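2''-aminoglycoside nucleotidyltransferase (Klebsiella pneumoniae, PDB 4WQK) confers resistance to kanamycin, gentamicin, tobramycin and related aminoglycosides by adenylating their 2''-hydroxyl group, using two magnesium ions. Local coordinates at residues Gly52-Arg55 against Gly56-Glu59; Ala91-Asp95 against Glu96-Ile100; Tyr153-Ala156 against Cys157-Gly161. One frame throughout, in Å; residues are numbered along the deposited sequence.

Overall arrangement
Along the chain the three contacts follow one another. Contact 1 forms the start of helix 55-64, just after strand 46-51, in the N-terminal domain. Contact 2 is the hairpin of strands 84-93 and 98-99, where the chain passes between the two domains that form the kanamycin cleft. These two touch, their centres about 14 Å apart: strands 46-51 and 84-93 run parallel in the same mixed sheet, and Glu53 OE2 lies 2.6 Å from Tyr98 OH, a probable hydrogen bond. Contact 3, the end of helix 147-160 in the C-terminal domain, has its centre about 31 Å from that of contact 1, on the opposite side of the chain's centre, and about 25 Å from that of contact 2.

Contact 1: Gly52-Arg55 against Gly56-Glu59; sequences GERR and GELE
Two salt bridges mark the first turn of helix 55-64: Arg54, the N-cap, pairs with Glu57 three residues on, and Arg55, the first helical residue, with Glu59 four residues on. Arg54, bent at chi3 (64°), grips the Glu57 carboxylate side-on with two nitrogens: NE stands 2.8 Å from OE2, which it meets from above the carboxylate plane, and NH2 reaches OE1 at 2.9 Å from the syn side. Arg55 is stretched from CG to NE and meets a single oxygen of Glu59, OE2, whose anti lone pair takes NE at 2.7 Å; NH2 adds a weak bond to the same atom. The two flat groups of this second pair are turned 56° apart. Among the backbone bonds, Arg54 receives Glu57 N on its carbonyl O at 2.9 Å and a weak bond from Leu58 N, while Glu59 N reaches Arg55 O at 2.9 Å in the regular helical pattern. Outside the turn, the Arg54 guanidinium also donates to Arg20 O and Asn21 O in the loop after helix 5-19, and Arg55 NH2 has a second carboxylate in Glu72. Leu58 and Arg55 rest on Phe50 of strand 46-51 and Phe77 of strand 76-81.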
loop_
_atom_site.group_PDB
_atom_site.type_symbol
_atom_site.label_atom_id
_atom_site.label_comp_id
_atom_site.label_asym_id
_atom_site.label_seq_id
_atom_site.Cartn_x
_atom_site.Cartn_y
_atom_site.Cartn_z
ATOM N N GLY A 52 13.202 -1.791 2.291
ATOM C CA GLY A 52 13.896 -0.535 2.550
ATOM C C GLY A 52 15.345 -0.547 2.132
ATOM O O GLY A 52 15.915 0.478 1.702
ATOM N N GLU A 53 15.965 -1.718 2.287
ATOM C CA GLU A 53 17.406 -1.842 2.050
ATOM C C GLU A 53 17.687 -2.032 0.541
ATOM O O GLU A 53 18.863 -2.033 0.118
ATOM C CB GLU A 53 18.002 -2.986 2.890
ATOM C CG GLU A 53 17.825 -4.406 2.319
ATOM C CD GLU A 53 16.407 -4.994 2.333
ATOM O OE1 GLU A 53 15.453 -4.384 2.846
ATOM O OE2 GLU A 53 16.266 -6.136 1.818
ATOM N N ARG A 54 16.622 -2.154 -0.262
ATOM C CA ARG A 54 16.744 -2.252 -1.711
ATOM C C ARG A 54 16.109 -1.064 -2.438
ATOM O O ARG A 54 15.736 -1.168 -3.625
ATOM C CB ARG A 54 16.115 -3.578 -2.187
ATOM C CG ARG A 54 16.811 -4.747 -1.526
ATOM C CD ARG A 54 16.231 -6.113 -1.993
ATOM N NE ARG A 54 16.456 -6.345 -3.419
ATOM C CZ ARG A 54 15.983 -7.407 -4.091
ATOM N NH1 ARG A 54 15.221 -8.333 -3.488
ATOM N NH2 ARG A 54 16.280 -7.563 -5.382
ATOM N N ARG A 55 16.034 0.078 -1.742
ATOM C CA ARG A 55 15.432 1.273 -2.341
ATOM C C ARG A 55 16.049 1.632 -3.706
ATOM O O ARG A 55 15.311 1.983 -4.655
ATOM C CB ARG A 55 15.537 2.458 -1.391
ATOM C CG ARG A 55 15.027 3.737 -2.052
ATOM C CD ARG A 55 14.705 4.830 -1.057
ATOM N NE ARG A 55 14.651 6.099 -1.775
ATOM C CZ ARG A 55 14.248 7.251 -1.248
ATOM N NH1 ARG A 55 13.813 7.310 0.011
ATOM N NH2 ARG A 55 14.276 8.348 -1.993
ATOM N N GLY A 56 17.371 1.513 -3.833
ATOM C CA GLY A 56 18.030 1.871 -5.073
ATOM C C GLY A 56 17.495 1.093 -6.276
ATOM O O GLY A 56 17.475 1.606 -7.409
ATOM N N GLU A 57 17.052 -0.147 -6.035
ATOM C CA GLU A 57 16.550 -0.973 -7.129
ATOM C C GLU A 57 15.187 -0.470 -7.557
ATOM O O GLU A 57 14.882 -0.476 -8.757
ATOM C CB GLU A 57 16.479 -2.448 -6.727
ATOM C CG GLU A 57 17.881 -3.024 -6.402
ATOM C CD GLU A 57 17.813 -4.476 -6.003
ATOM O OE1 GLU A 57 17.252 -5.255 -6.815
ATOM O OE2 GLU A 57 18.320 -4.820 -4.902
ATOM N N LEU A 58 14.350 -0.052 -6.598
ATOM C CA LEU A 58 13.069 0.544 -6.988
ATOM C C LEU A 58 13.304 1.857 -7.732
ATOM O O LEU A 58 12.648 2.105 -8.757
ATOM C CB LEU A 58 12.169 0.743 -5.771
ATOM C CG LEU A 58 10.836 1.417 -6.088
ATOM C CD1 LEU A 58 10.036 0.624 -7.096
ATOM C CD2 LEU A 58 10.022 1.603 -4.775
ATOM N N GLU A 59 14.249 2.663 -7.276
ATOM C CA GLU A 59 14.518 3.918 -7.972
ATOM C C GLU A 59 15.004 3.613 -9.407
ATOM O O GLU A 59 14.673 4.331 -10.342
ATOM C CB GLU A 59 15.544 4.783 -7.220
ATOM C CG GLU A 59 15.006 5.361 -5.900
ATOM C CD GLU A 59 15.923 6.439 -5.309
ATOM O OE1 GLU A 59 16.813 6.975 -6.017
ATOM O OE2 GLU A 59 15.751 6.803 -4.127
HETATM O O HOH W 1 19.251 0.951 -1.579
#

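Contact 2: Ala91-Asp95 against Glu96-Ile100; sequences AWWAD and EAYEI. With IPA (isopropyl alcohol), chain H.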
loop_
_atom_site.group_PDB
_atom_site.type_symbol
_atom_site.label_atom_id
_atom_site.label_comp_id
_atom_site.label_asym_id
_atom_site.label_seq_id
_atom_site.Cartn_x
_atom_site.Cartn_y
_atom_site.Cartn_z
ATOM N N ALA A 91 9.498 -1.089 3.874
ATOM C CA ALA A 91 9.291 -2.097 4.912
ATOM C C ALA A 91 10.659 -2.715 5.175
ATOM O O ALA A 91 11.515 -2.746 4.295
ATOM C CB ALA A 91 8.294 -3.136 4.484
ATOM N N TRP A 92 10.840 -3.196 6.402
ATOM C CA TRP A 92 12.173 -3.641 6.863
ATOM C C TRP A 92 12.128 -5.091 7.313
ATOM O O TRP A 92 11.142 -5.541 7.909
ATOM C CB TRP A 92 12.673 -2.729 7.992
ATOM C CG TRP A 92 12.729 -1.283 7.530
ATOM C CD1 TRP A 92 11.776 -0.320 7.738
ATOM C CD2 TRP A 92 13.776 -0.678 6.773
ATOM N NE1 TRP A 92 12.166 0.847 7.114
ATOM C CE2 TRP A 92 13.391 0.659 6.532
ATOM C CE3 TRP A 92 14.989 -1.143 6.250
ATOM C CZ2 TRP A 92 14.200 1.549 5.798
ATOM C CZ3 TRP A 92 15.790 -0.275 5.534
ATOM C CH2 TRP A 92 15.393 1.066 5.322
ATOM N N TRP A 93 13.176 -5.842 6.993
ATOM C CA TRP A 93 13.191 -7.267 7.313
ATOM C C TRP A 93 13.144 -7.496 8.809
ATOM O O TRP A 93 13.923 -6.892 9.555
ATOM C CB TRP A 93 14.449 -7.932 6.738
ATOM C CG TRP A 93 14.391 -9.437 6.869
ATOM C CD1 TRP A 93 15.089 -10.203 7.740
ATOM C CD2 TRP A 93 13.549 -10.315 6.130
ATOM N NE1 TRP A 93 14.776 -11.544 7.574
ATOM C CE2 TRP A 93 13.786 -11.626 6.623
ATOM C CE3 TRP A 93 12.605 -10.127 5.106
ATOM C CZ2 TRP A 93 13.128 -12.745 6.108
ATOM C CZ3 TRP A 93 11.949 -11.249 4.585
ATOM C CH2 TRP A 93 12.219 -12.548 5.105
ATOM N N ALA A 94 12.195 -8.324 9.244
ATOM C CA ALA A 94 11.999 -8.712 10.638
ATOM C C ALA A 94 12.069 -10.246 10.777
ATOM O O ALA A 94 11.065 -10.886 11.058
ATOM C CB ALA A 94 10.656 -8.212 11.135
ATOM N N ASP A 95 13.242 -10.813 10.521
ATOM C CA ASP A 95 13.570 -12.253 10.656
ATOM C C ASP A 95 12.871 -13.180 9.686
ATOM O O ASP A 95 13.555 -13.997 9.100
ATOM C CB ASP A 95 13.276 -12.764 12.071
ATOM C CG ASP A 95 14.081 -12.047 13.162
ATOM O OD1 ASP A 95 15.191 -11.504 12.910
ATOM O OD2 ASP A 95 13.633 -12.104 14.325
ATOM N N GLU A 96 11.540 -13.059 9.534
ATOM C CA GLU A 96 10.785 -13.984 8.679
ATOM C C GLU A 96 9.975 -13.308 7.599
ATOM O O GLU A 96 9.433 -13.958 6.716
ATOM C CB GLU A 96 9.872 -14.853 9.555
ATOM C CG GLU A 96 8.735 -14.020 10.227
ATOM C CD GLU A 96 7.747 -14.863 11.052
ATOM O OE1 GLU A 96 8.096 -15.269 12.178
ATOM O OE2 GLU A 96 6.611 -15.107 10.585
ATOM N N ALA A 97 9.918 -11.987 7.614
ATOM C CA ALA A 97 9.145 -11.233 6.635
ATOM C C ALA A 97 9.539 -9.786 6.701
ATOM O O ALA A 97 10.101 -9.339 7.717
ATOM C CB ALA A 97 7.599 -11.353 6.921
ATOM N N TYR A 98 9.202 -9.034 5.659
ATOM C CA TYR A 98 9.290 -7.567 5.687
ATOM C C TYR A 98 8.115 -7.015 6.479
ATOM O O TYR A 98 7.007 -7.551 6.401
ATOM C CB TYR A 98 9.277 -7.001 4.258
ATOM C CG TYR A 98 10.593 -7.219 3.542
ATOM C CD1 TYR A 98 11.669 -6.357 3.768
ATOM C CD2 TYR A 98 10.758 -8.299 2.664
ATOM C CE1 TYR A 98 12.902 -6.560 3.161
ATOM C CE2 TYR A 98 11.985 -8.509 2.031
ATOM C CZ TYR A 98 13.049 -7.646 2.274
ATOM O OH TYR A 98 14.251 -7.839 1.639
ATOM N N GLU A 99 8.354 -5.935 7.214
ATOM C CA GLU A 99 7.286 -5.303 7.982
ATOM C C GLU A 99 7.363 -3.797 7.871
ATOM O O GLU A 99 8.417 -3.204 7.985
ATOM C CB GLU A 99 7.320 -5.675 9.481
ATOM C CG GLU A 99 7.043 -7.156 9.767
ATOM C CD GLU A 99 5.585 -7.570 9.513
ATOM O OE1 GLU A 99 4.699 -6.684 9.402
ATOM O OE2 GLU A 99 5.320 -8.809 9.521
ATOM N N ILE A 100 6.201 -3.196 7.701
ATOM C CA ILE A 100 6.068 -1.739 7.815
ATOM C C ILE A 100 6.262 -1.381 9.279
ATOM O O ILE A 100 5.690 -2.029 10.135
ATOM C CB ILE A 100 4.678 -1.303 7.288
ATOM C CG1 ILE A 100 4.577 -1.591 5.798
ATOM C CG2 ILE A 100 4.449 0.183 7.530
ATOM C CD1 ILE A 100 3.159 -1.427 5.265
HETATM C C1 IPA H . 4.385 -15.661 8.117
HETATM C C2 IPA H . 5.286 -16.616 7.346
HETATM C C3 IPA H . 5.038 -16.441 5.855
HETATM O O2 IPA H . 6.632 -16.322 7.632
#
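Trp93 and Tyr98 meet in a T-shaped stack, the six-membered indole ring presenting its edge to the tyrosine face, centroids 4.9 Å apart and planes at 76°. From Trp93 CB, 4.1 Å from Tyr98 CE1, the side chain leaves with CG opposite the backbone N (chi1 -171°), which swings the indole over the backbone of Glu96 and Ala97. Trp93 CE3 stands over the centre of the Tyr98 ring, 3.5 Å from Tyr98 CE2. CZ3 comes against Ala97 CA and C, and at the far rim CH2 lies 3.4 Å from Glu96 C, with Ala97 N beneath one face. This is a beta hairpin of strands 84-93 and 98-99, crossing from the N-terminal into the C-terminal domain. Trp92 and Glu99 form its antiparallel hydrogen-bonded pair, with N to O distances of 2.9 Å both ways; Trp93 and Tyr98 are the non-hydrogen-bonded pair. Nearer the turn, Ala94 N donates to Ala97 O at 2.8 Å, and Glu96 N to Ala94 O at 2.7 Å in a classic gamma turn round Asp95, the hairpin tip. The Glu99 carboxylate, bent away at chi2, is held by Ser107 OG and Gly106 N. Glu96 OE2 accepts from an isopropyl alcohol at 3.2 Å.

Contact 3: Tyr153-Ala156 against Cys157-Gly161; sequences YRLA and CTSLG
In one of the two conformers modelled for Cys157, SG lies over the Tyr153 ring, a sulfur-aromatic contact one turn apart along the last part of helix 147-160 in the C-terminal domain. SG is 3.5 Å from the ring centroid and 18° off the ring normal, displaced toward the hydroxyl end, with CZ its nearest ring atom at 3.4 Å. Both first torsions matter: Tyr153 has CG opposite its backbone N (chi1 178°), while Cys157 turns SG back beside its own N (chi1 -63°), and sulfur and ring thus come together on one side of the helix.

Ser159 likewise folds its hydroxyl back beside its backbone N, where OG donates to Leu155 O. The same carbonyl takes Ser159 N at 3.0 Å, and the two donors arrive from opposite faces of its plane, doubling the grip on one oxygen. Thr158 N donates to Arg154 O at 2.8 Å. Regular helical bonds run beside these, from Cys157 N to Tyr153 O and from Leu160 N to Ala156 O.

Tyr153 and Tyr133 of helix 126-139 form an edge-to-face pair, and Val165 of helix 162-176 touches Tyr153, Cys157 and Leu160. On another side Leu155 packs on Ile32 and Leu36 of helix 28-36. The helix ends at Leu160; Gly161 follows with positive phi and is the N-cap of helix 162-176, and its N still donates to Cys157 O at 2.7 Å.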
loop_
_atom_site.group_PDB
_atom_site.type_symbol
_atom_site.label_atom_id
_atom_site.label_comp_id
_atom_site.label_asym_id
_atom_site.label_seq_id
_atom_site.Cartn_x
_atom_site.Cartn_y
_atom_site.Cartn_z
ATOM N N TYR A 153 -12.525 2.798 3.292
ATOM C CA TYR A 153 -12.414 2.269 4.651
ATOM C C TYR A 153 -13.496 1.256 4.960
ATOM O O TYR A 153 -13.188 0.158 5.455
ATOM C CB TYR A 153 -12.476 3.401 5.679
ATOM C CG TYR A 153 -12.419 2.959 7.129
ATOM C CD1 TYR A 153 -11.229 2.498 7.688
ATOM C CD2 TYR A 153 -13.550 2.970 7.932
ATOM C CE1 TYR A 153 -11.153 2.090 9.013
ATOM C CE2 TYR A 153 -13.478 2.546 9.271
ATOM C CZ TYR A 153 -12.282 2.132 9.800
ATOM O OH TYR A 153 -12.220 1.722 11.124
ATOM N N ARG A 154 -14.757 1.600 4.681
ATOM C CA ARG A 154 -15.828 0.675 5.023
ATOM C C ARG A 154 -15.725 -0.597 4.199
ATOM O O ARG A 154 -16.016 -1.656 4.719
ATOM C CB ARG A 154 -17.212 1.293 4.864
ATOM C CG ARG A 154 -17.582 2.215 6.000
ATOM C CD ARG A 154 -19.028 2.639 5.772
ATOM N NE ARG A 154 -19.268 3.973 6.368
ATOM C CZ ARG A 154 -19.903 4.256 7.508
ATOM N NH1 ARG A 154 -20.470 3.316 8.226
ATOM N NH2 ARG A 154 -20.002 5.507 7.901
ATOM N N LEU A 155 -15.257 -0.502 2.963
ATOM C CA LEU A 155 -15.026 -1.700 2.154
ATOM C C LEU A 155 -13.952 -2.618 2.747
ATOM O O LEU A 155 -14.148 -3.835 2.839
ATOM C CB LEU A 155 -14.644 -1.274 0.759
ATOM C CG LEU A 155 -14.468 -2.329 -0.297
ATOM C CD1 LEU A 155 -15.638 -3.335 -0.220
ATOM C CD2 LEU A 155 -14.460 -1.585 -1.627
ATOM N N ALA A 156 -12.824 -2.069 3.162
ATOM C CA ALA A 156 -11.795 -2.831 3.862
ATOM C C ALA A 156 -12.357 -3.438 5.157
ATOM O O ALA A 156 -12.114 -4.607 5.460
ATOM C CB ALA A 156 -10.604 -1.936 4.148
ATOM N N CYS A 157 -13.154 -2.675 5.879
ATOM C CA CYS A 157 -13.696 -3.251 7.104
ATOM C C CYS A 157 -14.720 -4.347 6.851
ATOM O O CYS A 157 -14.746 -5.326 7.608
ATOM C CB CYS A 157 -14.336 -2.193 7.980
ATOM S SG CYS A 157 -13.208 -0.894 8.602
ATOM N N THR A 158 -15.539 -4.240 5.800
ATOM C CA THR A 158 -16.451 -5.323 5.456
ATOM C C THR A 158 -15.642 -6.591 5.103
ATOM O O THR A 158 -16.046 -7.717 5.454
ATOM C CB THR A 158 -17.332 -4.930 4.288
ATOM O OG1 THR A 158 -18.145 -3.825 4.688
ATOM C CG2 THR A 158 -18.253 -6.045 3.868
ATOM N N SER A 159 -14.506 -6.398 4.438
ATOM C CA SER A 159 -13.722 -7.545 3.978
ATOM C C SER A 159 -13.006 -8.239 5.143
ATOM O O SER A 159 -12.924 -9.477 5.168
ATOM C CB SER A 159 -12.716 -7.089 2.919
ATOM O OG SER A 159 -13.366 -6.497 1.786
ATOM N N LEU A 160 -12.482 -7.479 6.093
ATOM C CA LEU A 160 -11.792 -8.068 7.253
ATOM C C LEU A 160 -12.794 -8.556 8.299
ATOM O O LEU A 160 -12.596 -9.597 8.938
ATOM C CB LEU A 160 -10.838 -7.041 7.870
ATOM C CG LEU A 160 -9.977 -7.676 8.987
ATOM C CD1 LEU A 160 -9.065 -8.769 8.462
ATOM C CD2 LEU A 160 -9.197 -6.513 9.620
ATOM N N GLY A 161 -13.869 -7.781 8.460
ATOM C CA GLY A 161 -14.936 -8.100 9.375
ATOM C C GLY A 161 -14.931 -7.181 10.592
ATOM O O GLY A 161 -13.894 -6.809 11.139
#